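Local coordinates for protein D-glyceraldehyde dehydrogenase (NADP(+)) (Thermoplasma acidophilum, PDB 5IZD) that oxidises D-glyceraldehyde to glycerate with NADP(+) as the electron acceptor, a step of the non-phosphorylated Entner-Doudoroff pathway, and works as a homotetramer, at residues Val256-Asp261 with His290-Asp295; Gly347-Ser352 with Phe362-Ile367; Leu409-Phe414 with Ile428-Leu433. One frame throughout, in Å; residues are numbered along the deposited sequence.

Following the chain from the N terminus, interaction 1 comes first: it closes the loop that runs from the end of strand 252-256 through helix 262-274 and back along strand 284-290. Interaction 2 then closes a much shorter excursion, without helix or strand, between strands 343-346 and 366-369. Interaction 3 closes the crossover from strand 410-414 through helix 418-427 to strand 432-435. The three follow in series, so none nests in or crosses another. All lie on or at the ends of strands of one seven-stranded mixed sheet: interaction 2 by one outermost strand within this chain, interaction 3 at the other, and interaction 1 touches interaction 3 where Trp-257 meets Phe-414.

Interaction 1 (Val256-Asp261 with His290-Asp295); sequences VWKDAD and HEDIYD
The imidazole of His-290 stands edge-on to the face of Trp-257 while the side chain of Lys-258 runs over the imidazole's own face. In this T-shaped pair the planes lie at 89° and the six-membered ring of Trp-257 is 4.6 Å, centre to centre, from the ring of His-290; His-290 CD2 is the corner that meets the indole face, 3.5 Å from CZ3 of Trp-257. Lys-258 CB sits over the middle of the imidazole, 3.6 Å from the His-290 ring centroid, in a CH-pi contact. Its chi1 of 55° sets CG between the backbone N and the carbonyl carbon, and the extended chain beyond then follows the ring toward NE2, with CD passing OD2 of Asp-292. In the backbone next to the rings, His-290 N donates to Val-256 O at 3.0 Å, and CD1 of Ile-293 packs against CG1 of Val-256. Val-395 and Met-398 of helix 395-403 also touch the indole.

Both imidazole nitrogens are engaged. Asp-292 N donates to His-290 ND1 at 3.1 Å, close to the ring plane, and one water lies 2.7 Å from His-290 NE2. ND1 thus serves as acceptor, consistent with a neutral ring protonated at NE2. The bond from Asp-292 N holds the ring's rotation where strand 284-290 gives way to helix 294-305, and the water at NE2 probably helps.

Interaction 2 (Gly347-Ser352 with Phe362-Ile367); sequences GGSQPS and FFLPTI
With chi1 at -158°, Phe-363 turns its ring back against the backbone of Ser-349, while Leu-364, whose CG lies opposite its carbonyl carbon (chi1 -67°), reaches toward Ser-349 and Pro-351. One phenyl face is turned to the Ser-349 carbonyl, whose O stands over the ring centre, and CZ of Phe-363 comes within 3.5 Å of Ser-349 N. That same oxygen accepts a nearly straight bond from the backbone: Leu-364 N to Ser-349 O is 3.0 Å, with 166° at the hydrogen. CB of Leu-364 also approaches this oxygen, and its CD2 meets CB of Pro-351 at 3.7 Å. The proline ring in turn crosses Phe-362 at about a right angle, CG against CB.

Farther along, Thr-366 does the work of a polar linker. Its OG1 receives Gly-348 N at 2.9 Å, a rather bent bond, and donates to Leu-364 O at 2.8 Å from above the carbonyl plane. A threonine suits this place because its hydroxyl both accepts and donates, while CG2 rests against Gly-348. Glycine suits position 347 as well: phi is positive, and a side chain would run into Pro-365 O, which instead takes a CA-H...O contact from Gly-347 CA at 3.4 Å. At Gly-348 a side chain would jam against the preceding carbonyl. Helix 324-339 backs the Phe-363 ring through Leu-327, Thr-330 and Ser-331.

Within the loop, Ser-349 OG donates to Gln-350 O at 2.9 Å, tying the loop to itself. The regular pairing of strands 343-346 and 366-369 thus gives way here to an irregular loop: two hydrogen bonds fix its backbone, one of them through a hydroxyl, and phenyl, leucine and proline surfaces pack around them.

Interaction 3 (Leu409-Phe414 with Ile428-Leu433); sequences LASYLF and IRFGEL
Ser-411 OG donates to Glu-432 O at 2.8 Å, and Glu-432 N donates to Leu-409 O at 2.8 Å with 163° at the hydrogen, so Glu-432 is gripped through both backbone polar groups. Serine is short enough for this: with chi1 at 64° its OG leans over to the neighbouring strand, bordered by CD1 of Leu-433 at 3.3 Å and CG2 of Ile-428 at 3.5 Å. Leu-433 CD1 goes on to touch CB of Leu-413. Phe-430 fills the angle beside Leu-409 and Ala-410, CB near Leu-409 O and CD2 only 3.2 Å from Ala-410 O, and its ring meets Arg-451 in a cation-pi contact. Were Phe-430 cut back to an alanine, the backbone of 409-411 would probably lose its neighbour and Arg-451 its cation-pi partner.

In the next shell, Pro-253 and Asn-403 also touch Phe-430. The Glu-432 carboxylate is held by His-447 and Tyr-434, with Leu-409 CD1 alongside. Leu-409 itself lies about 3 Å, side chain to side chain, from Glu-247, the predicted proton acceptor. Lys-471 and Asn-472 of the second subunit bond to the carbonyls of Ile-428 and Gly-431, and a strand of that subunit pairs with Glu-432 and Leu-433. The whole is a beta-alpha-beta crossover at the rim of the sheet, which continues into the partner subunit, as in other aldehyde dehydrogenase dimers.

Interaction 1 (Val256-Asp261 with His290-Asp295)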
ATOM      1  N   VAL A 256      29.960  10.487  16.117  1.00 33.54           N
ATOM      2  CA  VAL A 256      29.635  11.156  17.364  1.00 34.02           C
ATOM      3  C   VAL A 256      29.960  12.634  17.151  1.00 34.86           C
ATOM      4  O   VAL A 256      31.120  13.048  17.146  1.00 34.95           O
ATOM      5  CB  VAL A 256      30.443  10.574  18.538  1.00 34.22           C
ATOM      6  CG1 VAL A 256      30.051  11.239  19.855  1.00 34.73           C
ATOM      7  CG2 VAL A 256      30.245   9.024  18.613  1.00 33.48           C
ATOM      8  N   TRP A 257      28.909  13.416  16.958  1.00 35.36           N
ATOM      9  CA  TRP A 257      29.073  14.851  16.712  1.00 36.53           C
ATOM     10  C   TRP A 257      29.417  15.536  18.047  1.00 37.84           C
ATOM     11  O   TRP A 257      29.296  14.916  19.113  1.00 37.58           O
ATOM     12  CB  TRP A 257      27.822  15.410  16.040  1.00 36.29           C
ATOM     13  CG  TRP A 257      28.036  16.767  15.514  1.00 37.04           C
ATOM     14  CD1 TRP A 257      27.413  17.920  15.934  1.00 37.59           C
ATOM     15  CD2 TRP A 257      28.957  17.167  14.475  1.00 37.16           C
ATOM     16  NE1 TRP A 257      27.889  18.990  15.234  1.00 38.01           N
ATOM     17  CE2 TRP A 257      28.817  18.566  14.323  1.00 37.98           C
ATOM     18  CE3 TRP A 257      29.846  16.482  13.650  1.00 36.84           C
ATOM     19  CZ2 TRP A 257      29.562  19.301  13.380  1.00 38.58           C
ATOM     20  CZ3 TRP A 257      30.607  17.182  12.747  1.00 37.34           C
ATOM     21  CH2 TRP A 257      30.459  18.600  12.607  1.00 38.25           C
ATOM     22  N   LYS A 258      29.934  16.771  17.984  1.00 39.52           N
ATOM     23  CA  LYS A 258      30.355  17.517  19.185  1.00 41.03           C
ATOM     24  C   LYS A 258      29.257  17.728  20.209  1.00 41.68           C
ATOM     25  O   LYS A 258      29.567  17.877  21.362  1.00 42.29           O
ATOM     26  CB  LYS A 258      30.946  18.908  18.842  1.00 42.64           C
ATOM     27  CG  LYS A 258      30.076  19.808  18.022  1.00 42.90           C
ATOM     28  CD  LYS A 258      30.608  21.264  17.952  1.00 44.49           C
ATOM     29  CE  LYS A 258      29.964  21.900  16.745  1.00 44.78           C
ATOM     30  NZ  LYS A 258      30.458  23.250  16.399  1.00 46.43           N
ATOM     31  N   ASP A 259      27.989  17.778  19.806  1.00 41.84           N
ATOM     32  CA  ASP A 259      26.907  17.966  20.794  1.00 42.54           C
ATOM     33  C   ASP A 259      26.314  16.640  21.349  1.00 41.99           C
ATOM     34  O   ASP A 259      25.278  16.651  21.992  1.00 43.04           O
ATOM     35  CB  ASP A 259      25.799  18.873  20.207  1.00 42.68           C
ATOM     36  CG  ASP A 259      25.075  18.231  19.020  1.00 42.09           C
ATOM     37  OD1 ASP A 259      25.467  17.150  18.569  1.00 41.19           O
ATOM     38  OD2 ASP A 259      24.106  18.812  18.499  1.00 42.79           O
ATOM     39  N   ALA A 260      26.924  15.507  21.062  1.00 40.76           N
ATOM     40  CA  ALA A 260      26.350  14.217  21.462  1.00 40.14           C
ATOM     41  C   ALA A 260      26.242  14.066  22.976  1.00 40.49           C
ATOM     42  O   ALA A 260      27.055  14.628  23.711  1.00 41.68           O
ATOM     43  CB  ALA A 260      27.212  13.070  20.924  1.00 39.28           C
ATOM     44  N   ASP A 261      25.287  13.268  23.443  1.00 39.80           N
ATOM     45  CA  ASP A 261      25.297  12.851  24.825  1.00 40.29           C
ATOM     46  C   ASP A 261      26.372  11.723  25.027  1.00 40.05           C
ATOM     47  O   ASP A 261      26.233  10.630  24.500  1.00 38.11           O
ATOM     48  CB  ASP A 261      23.933  12.345  25.301  1.00 40.38           C
ATOM     49  CG  ASP A 261      24.011  11.865  26.780  1.00 41.18           C
ATOM     50  OD1 ASP A 261      24.500  10.729  27.098  1.00 40.68           O
ATOM     51  OD2 ASP A 261      23.668  12.683  27.645  1.00 42.03           O
ATOM     52  N   HIS A 290      33.995  13.827  16.829  1.00 36.01           N
ATOM     53  CA  HIS A 290      34.317  15.218  16.597  1.00 37.07           C
ATOM     54  C   HIS A 290      35.568  15.612  17.377  1.00 38.03           C
ATOM     55  O   HIS A 290      35.732  15.227  18.543  1.00 38.06           O
ATOM     56  CB  HIS A 290      33.099  16.080  16.921  1.00 37.33           C
ATOM     57  CG  HIS A 290      33.223  17.491  16.469  1.00 37.91           C
ATOM     58  ND1 HIS A 290      34.123  18.360  17.033  1.00 38.87           N
ATOM     59  CD2 HIS A 290      32.550  18.197  15.533  1.00 38.00           C
ATOM     60  CE1 HIS A 290      34.005  19.557  16.463  1.00 39.52           C
ATOM     61  NE2 HIS A 290      33.057  19.486  15.549  1.00 38.98           N
ATOM     62  N   GLU A 291      36.474  16.319  16.693  1.00 39.14           N
ATOM     63  CA  GLU A 291      37.742  16.820  17.289  1.00 40.56           C
ATOM     64  C   GLU A 291      37.665  17.478  18.680  1.00 41.19           C
ATOM     65  O   GLU A 291      38.576  17.328  19.481  1.00 41.55           O
ATOM     66  CB  GLU A 291      38.487  17.773  16.323  1.00 41.66           C
ATOM     67  CG  GLU A 291      37.767  19.089  15.966  1.00 42.56           C
ATOM     68  CD  GLU A 291      38.552  19.979  14.987  1.00 43.81           C
ATOM     69  OE1 GLU A 291      38.227  21.187  14.877  1.00 44.92           O
ATOM     70  OE2 GLU A 291      39.491  19.494  14.310  1.00 44.27           O
ATOM     71  N   ASP A 292      36.627  18.271  18.928  1.00 41.56           N
ATOM     72  CA  ASP A 292      36.355  18.885  20.254  1.00 42.18           C
ATOM     73  C   ASP A 292      36.272  17.868  21.430  1.00 41.73           C
ATOM     74  O   ASP A 292      36.629  18.198  22.556  1.00 42.26           O
ATOM     75  CB  ASP A 292      35.042  19.689  20.216  1.00 42.55           C
ATOM     76  CG  ASP A 292      35.087  20.947  19.271  1.00 43.23           C
ATOM     77  OD1 ASP A 292      36.147  21.250  18.675  1.00 43.93           O
ATOM     78  OD2 ASP A 292      34.040  21.618  19.122  1.00 43.27           O
ATOM     79  N   ILE A 293      35.790  16.654  21.174  1.00 40.77           N
ATOM     80  CA  ILE A 293      35.547  15.674  22.232  1.00 40.42           C
ATOM     81  C   ILE A 293      36.306  14.322  22.054  1.00 40.16           C
ATOM     82  O   ILE A 293      36.139  13.448  22.881  1.00 39.93           O
ATOM     83  CB  ILE A 293      34.029  15.350  22.435  1.00 39.74           C
ATOM     84  CG1 ILE A 293      33.382  14.946  21.120  1.00 39.04           C
ATOM     85  CG2 ILE A 293      33.278  16.516  23.047  1.00 40.54           C
ATOM     86  CD1 ILE A 293      32.129  14.109  21.243  1.00 38.27           C
ATOM     87  N   TYR A 294      37.086  14.172  20.984  1.00 40.29           N
ATOM     88  CA  TYR A 294      37.798  12.963  20.643  1.00 39.85           C
ATOM     89  C   TYR A 294      38.654  12.471  21.824  1.00 40.63           C
ATOM     90  O   TYR A 294      38.608  11.288  22.146  1.00 39.13           O
ATOM     91  CB  TYR A 294      38.658  13.182  19.385  1.00 40.10           C
ATOM     92  CG  TYR A 294      39.495  11.995  18.949  1.00 39.84           C
ATOM     93  CD1 TYR A 294      40.746  11.757  19.533  1.00 40.67           C
ATOM     94  CD2 TYR A 294      39.049  11.102  17.994  1.00 39.23           C
ATOM     95  CE1 TYR A 294      41.522  10.664  19.170  1.00 40.48           C
ATOM     96  CE2 TYR A 294      39.813   9.978  17.628  1.00 39.16           C
ATOM     97  CZ  TYR A 294      41.045   9.781  18.203  1.00 39.80           C
ATOM     98  OH  TYR A 294      41.836   8.694  17.901  1.00 39.92           O
ATOM     99  N   ASP A 295      39.375  13.371  22.484  1.00 41.87           N
ATOM    100  CA  ASP A 295      40.307  12.940  23.557  1.00 43.25           C
ATOM    101  C   ASP A 295      39.585  12.368  24.778  1.00 42.63           C
ATOM    102  O   ASP A 295      39.938  11.272  25.249  1.00 42.11           O
ATOM    103  CB  ASP A 295      41.242  14.072  23.987  1.00 45.04           C
ATOM    104  CG  ASP A 295      42.222  14.478  22.888  1.00 46.22           C
ATOM    105  OD1 ASP A 295      42.755  13.631  22.137  1.00 46.73           O
ATOM    106  OD2 ASP A 295      42.480  15.676  22.765  1.00 48.52           O
TER
HETATM  107  O   HOH W   1      32.358  21.700  14.229  1.00 46.71           O

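Interaction 2 (Gly347-Ser352 with Phe362-Ile367)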
ATOM      1  N   GLY A 347      44.676  -3.294  23.887  1.00 38.69           N
ATOM      2  CA  GLY A 347      44.487  -4.670  23.447  1.00 37.84           C
ATOM      3  C   GLY A 347      45.433  -5.174  22.388  1.00 37.56           C
ATOM      4  O   GLY A 347      46.609  -4.943  22.473  1.00 37.93           O
ATOM      5  N   GLY A 348      44.915  -5.894  21.388  1.00 36.68           N
ATOM      6  CA  GLY A 348      45.734  -6.278  20.237  1.00 36.57           C
ATOM      7  C   GLY A 348      46.323  -7.675  20.302  1.00 36.81           C
ATOM      8  O   GLY A 348      47.270  -7.965  19.592  1.00 36.95           O
ATOM      9  N   SER A 349      45.780  -8.515  21.178  1.00 36.56           N
ATOM     10  CA  SER A 349      46.264  -9.899  21.330  1.00 37.02           C
ATOM     11  C   SER A 349      45.184 -10.751  21.962  1.00 36.41           C
ATOM     12  O   SER A 349      44.143 -10.254  22.410  1.00 36.12           O
ATOM     13  CB  SER A 349      47.564  -9.935  22.157  1.00 37.71           C
ATOM     14  OG  SER A 349      47.265  -9.746  23.527  1.00 38.12           O
ATOM     15  N   GLN A 350      45.443 -12.040  21.985  1.00 36.49           N
ATOM     16  CA  GLN A 350      44.665 -12.935  22.758  1.00 36.20           C
ATOM     17  C   GLN A 350      44.930 -12.596  24.223  1.00 36.31           C
ATOM     18  O   GLN A 350      46.014 -12.174  24.575  1.00 36.14           O
ATOM     19  CB  GLN A 350      45.088 -14.378  22.497  1.00 36.86           C
ATOM     20  CG  GLN A 350      44.914 -14.873  21.094  1.00 36.84           C
ATOM     21  CD  GLN A 350      45.395 -16.297  20.927  1.00 37.97           C
ATOM     22  OE1 GLN A 350      46.320 -16.541  20.180  1.00 39.26           O
ATOM     23  NE2 GLN A 350      44.827 -17.225  21.664  1.00 38.01           N
ATOM     24  N   PRO A 351      43.912 -12.785  25.071  1.00 36.12           N
ATOM     25  CA  PRO A 351      44.136 -12.734  26.489  1.00 36.69           C
ATOM     26  C   PRO A 351      44.905 -13.984  26.963  1.00 37.42           C
ATOM     27  O   PRO A 351      45.152 -14.912  26.195  1.00 37.45           O
ATOM     28  CB  PRO A 351      42.717 -12.731  27.047  1.00 36.25           C
ATOM     29  CG  PRO A 351      41.955 -13.554  26.093  1.00 35.70           C
ATOM     30  CD  PRO A 351      42.546 -13.242  24.757  1.00 35.52           C
ATOM     31  N   SER A 352      45.297 -13.956  28.230  1.00 38.26           N
ATOM     32  CA  SER A 352      45.910 -15.079  28.925  1.00 38.94           C
ATOM     33  C   SER A 352      44.977 -15.691  29.984  1.00 39.42           C
ATOM     34  O   SER A 352      44.893 -15.217  31.115  1.00 40.18           O
ATOM     35  CB  SER A 352      47.194 -14.579  29.590  1.00 39.46           C
ATOM     36  OG  SER A 352      47.871 -15.633  30.195  1.00 39.52           O
ATOM     37  N   PHE A 362      39.600 -16.696  22.012  1.00 32.47           N
ATOM     38  CA  PHE A 362      39.327 -15.401  22.607  1.00 32.01           C
ATOM     39  C   PHE A 362      40.274 -14.379  22.030  1.00 31.97           C
ATOM     40  O   PHE A 362      41.408 -14.680  21.704  1.00 32.08           O
ATOM     41  CB  PHE A 362      39.504 -15.479  24.123  1.00 32.40           C
ATOM     42  CG  PHE A 362      38.483 -16.342  24.796  1.00 32.39           C
ATOM     43  CD1 PHE A 362      37.226 -15.825  25.127  1.00 32.00           C
ATOM     44  CD2 PHE A 362      38.741 -17.694  25.054  1.00 32.76           C
ATOM     45  CE1 PHE A 362      36.269 -16.616  25.732  1.00 32.09           C
ATOM     46  CE2 PHE A 362      37.756 -18.486  25.645  1.00 32.82           C
ATOM     47  CZ  PHE A 362      36.522 -17.934  26.006  1.00 32.47           C
ATOM     48  N   PHE A 363      39.796 -13.137  21.891  1.00 31.69           N
ATOM     49  CA  PHE A 363      40.646 -12.024  21.495  1.00 31.92           C
ATOM     50  C   PHE A 363      40.215 -10.777  22.306  1.00 32.07           C
ATOM     51  O   PHE A 363      39.034 -10.544  22.500  1.00 31.74           O
ATOM     52  CB  PHE A 363      40.530 -11.762  19.986  1.00 31.54           C
ATOM     53  CG  PHE A 363      41.699 -11.040  19.417  1.00 31.79           C
ATOM     54  CD1 PHE A 363      42.827 -11.747  19.003  1.00 32.17           C
ATOM     55  CD2 PHE A 363      41.736  -9.676  19.384  1.00 31.77           C
ATOM     56  CE1 PHE A 363      43.946 -11.112  18.520  1.00 32.45           C
ATOM     57  CE2 PHE A 363      42.863  -9.014  18.893  1.00 32.12           C
ATOM     58  CZ  PHE A 363      43.972  -9.746  18.466  1.00 32.46           C
ATOM     59  N   LEU A 364      41.176  -9.991  22.765  1.00 32.63           N
ATOM     60  CA  LEU A 364      40.871  -8.811  23.560  1.00 32.86           C
ATOM     61  C   LEU A 364      40.229  -7.690  22.763  1.00 32.59           C
ATOM     62  O   LEU A 364      40.547  -7.513  21.576  1.00 32.55           O
ATOM     63  CB  LEU A 364      42.154  -8.255  24.207  1.00 33.51           C
ATOM     64  CG  LEU A 364      42.861  -9.115  25.288  1.00 34.02           C
ATOM     65  CD1 LEU A 364      44.231  -8.554  25.623  1.00 34.54           C
ATOM     66  CD2 LEU A 364      41.976  -9.116  26.537  1.00 34.15           C
ATOM     67  N   PRO A 365      39.351  -6.891  23.415  1.00 32.59           N
ATOM     68  CA  PRO A 365      38.956  -5.613  22.834  1.00 32.39           C
ATOM     69  C   PRO A 365      40.172  -4.781  22.383  1.00 32.77           C
ATOM     70  O   PRO A 365      41.145  -4.604  23.150  1.00 33.34           O
ATOM     71  CB  PRO A 365      38.240  -4.916  24.004  1.00 32.60           C
ATOM     72  CG  PRO A 365      37.646  -6.034  24.763  1.00 32.51           C
ATOM     73  CD  PRO A 365      38.752  -7.068  24.754  1.00 32.75           C
ATOM     74  N   THR A 366      40.159  -4.345  21.136  1.00 32.50           N
ATOM     75  CA  THR A 366      41.315  -3.736  20.520  1.00 32.94           C
ATOM     76  C   THR A 366      40.923  -2.364  19.859  1.00 33.15           C
ATOM     77  O   THR A 366      40.037  -2.326  19.005  1.00 32.28           O
ATOM     78  CB  THR A 366      41.932  -4.667  19.485  1.00 32.79           C
ATOM     79  OG1 THR A 366      42.306  -5.917  20.100  1.00 32.89           O
ATOM     80  CG2 THR A 366      43.150  -4.001  18.840  1.00 33.20           C
ATOM     81  N   ILE A 367      41.606  -1.298  20.285  1.00 34.10           N
ATOM     82  CA  ILE A 367      41.292   0.069  19.901  1.00 34.97           C
ATOM     83  C   ILE A 367      42.553   0.657  19.287  1.00 36.06           C
ATOM     84  O   ILE A 367      43.639   0.560  19.873  1.00 36.73           O
ATOM     85  CB  ILE A 367      40.789   0.908  21.103  1.00 35.23           C
ATOM     86  CG1 ILE A 367      39.544   0.251  21.745  1.00 34.77           C
ATOM     87  CG2 ILE A 367      40.436   2.329  20.678  1.00 35.29           C
ATOM     88  CD1 ILE A 367      39.383   0.632  23.203  1.00 35.18           C
TER

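Interaction 3 (Leu409-Phe414 with Ile428-Leu433)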
ATOM      1  N   LEU A 409      25.543  -1.152   4.911  1.00 27.74           N
ATOM      2  CA  LEU A 409      24.424  -1.676   5.674  1.00 27.51           C
ATOM      3  C   LEU A 409      24.080  -0.740   6.847  1.00 27.33           C
ATOM      4  O   LEU A 409      23.307   0.216   6.635  1.00 27.49           O
ATOM      5  CB  LEU A 409      24.635  -3.134   5.996  1.00 27.65           C
ATOM      6  CG  LEU A 409      23.746  -3.905   6.977  1.00 27.86           C
ATOM      7  CD1 LEU A 409      22.312  -3.568   6.862  1.00 27.90           C
ATOM      8  CD2 LEU A 409      23.949  -5.413   6.812  1.00 27.75           C
ATOM      9  N   ALA A 410      24.683  -0.914   8.022  1.00 26.98           N
ATOM     10  CA  ALA A 410      24.311  -0.090   9.188  1.00 26.82           C
ATOM     11  C   ALA A 410      25.230   1.087   9.411  1.00 26.87           C
ATOM     12  O   ALA A 410      26.325   1.151   8.847  1.00 26.84           O
ATOM     13  CB  ALA A 410      24.304  -0.946  10.431  1.00 26.93           C
ATOM     14  N   SER A 411      24.762   2.007  10.247  1.00 26.79           N
ATOM     15  CA  SER A 411      25.491   3.200  10.597  1.00 27.08           C
ATOM     16  C   SER A 411      24.844   3.788  11.867  1.00 27.17           C
ATOM     17  O   SER A 411      23.693   3.436  12.174  1.00 26.93           O
ATOM     18  CB  SER A 411      25.464   4.216   9.416  1.00 27.18           C
ATOM     19  OG  SER A 411      24.138   4.634   9.171  1.00 26.98           O
ATOM     20  N   TYR A 412      25.606   4.614  12.598  1.00 27.51           N
ATOM     21  CA  TYR A 412      25.230   5.143  13.915  1.00 27.79           C
ATOM     22  C   TYR A 412      25.599   6.606  13.991  1.00 28.37           C
ATOM     23  O   TYR A 412      26.686   6.992  13.552  1.00 28.56           O
ATOM     24  CB  TYR A 412      25.915   4.390  15.083  1.00 27.88           C
ATOM     25  CG  TYR A 412      25.617   2.901  15.083  1.00 27.41           C
ATOM     26  CD1 TYR A 412      26.377   2.046  14.339  1.00 27.16           C
ATOM     27  CD2 TYR A 412      24.583   2.371  15.843  1.00 27.31           C
ATOM     28  CE1 TYR A 412      26.126   0.668  14.323  1.00 26.81           C
ATOM     29  CE2 TYR A 412      24.286   0.977  15.811  1.00 26.96           C
ATOM     30  CZ  TYR A 412      25.051   0.138  15.041  1.00 26.66           C
ATOM     31  OH  TYR A 412      24.766  -1.197  14.932  1.00 26.26           O
ATOM     32  N   LEU A 413      24.727   7.404  14.583  1.00 28.67           N
ATOM     33  CA  LEU A 413      24.966   8.855  14.694  1.00 29.43           C
ATOM     34  C   LEU A 413      24.501   9.353  16.058  1.00 30.00           C
ATOM     35  O   LEU A 413      23.351   9.110  16.397  1.00 30.10           O
ATOM     36  CB  LEU A 413      24.149   9.564  13.602  1.00 29.26           C
ATOM     37  CG  LEU A 413      24.109  11.101  13.629  1.00 29.89           C
ATOM     38  CD1 LEU A 413      25.491  11.698  13.450  1.00 30.32           C
ATOM     39  CD2 LEU A 413      23.135  11.588  12.552  1.00 29.71           C
ATOM     40  N   PHE A 414      25.326  10.084  16.791  1.00 30.69           N
ATOM     41  CA  PHE A 414      24.919  10.701  18.029  1.00 31.34           C
ATOM     42  C   PHE A 414      25.048  12.203  17.914  1.00 32.34           C
ATOM     43  O   PHE A 414      26.137  12.715  17.691  1.00 32.82           O
ATOM     44  CB  PHE A 414      25.729  10.163  19.210  1.00 31.50           C
ATOM     45  CG  PHE A 414      25.233   8.819  19.670  1.00 30.90           C
ATOM     46  CD1 PHE A 414      25.468   7.695  18.909  1.00 30.24           C
ATOM     47  CD2 PHE A 414      24.414   8.716  20.788  1.00 31.08           C
ATOM     48  CE1 PHE A 414      24.918   6.466  19.269  1.00 29.86           C
ATOM     49  CE2 PHE A 414      23.873   7.499  21.167  1.00 30.63           C
ATOM     50  CZ  PHE A 414      24.105   6.384  20.389  1.00 30.07           C
ATOM     51  N   ILE A 428      23.399  10.009   4.363  1.00 31.27           N
ATOM     52  CA  ILE A 428      24.111   8.778   4.816  1.00 30.60           C
ATOM     53  C   ILE A 428      23.523   7.635   4.042  1.00 29.44           C
ATOM     54  O   ILE A 428      22.386   7.186   4.306  1.00 28.64           O
ATOM     55  CB  ILE A 428      23.998   8.501   6.352  1.00 30.80           C
ATOM     56  CG1 ILE A 428      24.622   9.631   7.176  1.00 31.57           C
ATOM     57  CG2 ILE A 428      24.617   7.154   6.729  1.00 30.43           C
ATOM     58  CD1 ILE A 428      26.125   9.615   7.170  1.00 31.97           C
ATOM     59  N   ARG A 429      24.305   7.169   3.073  1.00 29.06           N
ATOM     60  CA  ARG A 429      23.791   6.255   2.084  1.00 28.63           C
ATOM     61  C   ARG A 429      24.007   4.861   2.583  1.00 28.10           C
ATOM     62  O   ARG A 429      24.800   4.100   1.988  1.00 28.07           O
ATOM     63  CB  ARG A 429      24.466   6.492   0.751  1.00 28.90           C
ATOM     64  CG  ARG A 429      24.139   7.844   0.140  1.00 29.36           C
ATOM     65  CD  ARG A 429      22.812   7.827  -0.585  1.00 29.24           C
ATOM     66  NE  ARG A 429      22.876   7.056  -1.803  1.00 29.07           N
ATOM     67  CZ  ARG A 429      21.818   6.759  -2.566  1.00 28.96           C
ATOM     68  NH1 ARG A 429      20.607   7.175  -2.238  1.00 28.95           N
ATOM     69  NH2 ARG A 429      21.967   6.032  -3.664  1.00 28.89           N
ATOM     70  N   PHE A 430      23.329   4.551   3.697  1.00 27.77           N
ATOM     71  CA  PHE A 430      23.406   3.232   4.354  1.00 27.56           C
ATOM     72  C   PHE A 430      21.980   2.758   4.532  1.00 27.33           C
ATOM     73  O   PHE A 430      21.065   3.585   4.622  1.00 27.56           O
ATOM     74  CB  PHE A 430      24.134   3.313   5.697  1.00 27.56           C
ATOM     75  CG  PHE A 430      25.610   3.282   5.535  1.00 27.80           C
ATOM     76  CD1 PHE A 430      26.284   4.392   5.032  1.00 28.11           C
ATOM     77  CD2 PHE A 430      26.325   2.121   5.794  1.00 27.60           C
ATOM     78  CE1 PHE A 430      27.649   4.358   4.791  1.00 28.36           C
ATOM     79  CE2 PHE A 430      27.691   2.072   5.558  1.00 27.94           C
ATOM     80  CZ  PHE A 430      28.359   3.199   5.061  1.00 28.37           C
ATOM     81  N   GLY A 431      21.804   1.446   4.551  1.00 26.93           N
ATOM     82  CA  GLY A 431      20.462   0.847   4.698  1.00 26.73           C
ATOM     83  C   GLY A 431      19.844   1.082   6.056  1.00 26.84           C
ATOM     84  O   GLY A 431      18.613   1.225   6.145  1.00 26.75           O
ATOM     85  N   GLU A 432      20.672   1.168   7.097  1.00 27.16           N
ATOM     86  CA  GLU A 432      20.191   1.479   8.447  1.00 27.60           C
ATOM     87  C   GLU A 432      21.015   2.577   9.106  1.00 27.81           C
ATOM     88  O   GLU A 432      22.256   2.515   9.114  1.00 27.52           O
ATOM     89  CB  GLU A 432      20.176   0.236   9.355  1.00 28.02           C
ATOM     90  CG  GLU A 432      19.419  -0.922   8.760  1.00 28.20           C
ATOM     91  CD  GLU A 432      19.424  -2.177   9.598  1.00 28.67           C
ATOM     92  OE1 GLU A 432      18.476  -2.960   9.368  1.00 28.91           O
ATOM     93  OE2 GLU A 432      20.381  -2.463  10.400  1.00 29.48           O
ATOM     94  N   LEU A 433      20.319   3.622   9.602  1.00 28.06           N
ATOM     95  CA  LEU A 433      20.951   4.658  10.393  1.00 28.61           C
ATOM     96  C   LEU A 433      20.317   4.632  11.791  1.00 28.86           C
ATOM     97  O   LEU A 433      19.129   4.857  11.925  1.00 29.18           O
ATOM     98  CB  LEU A 433      20.849   6.028   9.699  1.00 28.99           C
ATOM     99  CG  LEU A 433      21.373   7.236  10.473  1.00 29.63           C
ATOM    100  CD1 LEU A 433      22.872   7.218  10.707  1.00 29.83           C
ATOM    101  CD2 LEU A 433      20.951   8.508   9.761  1.00 30.19           C
TER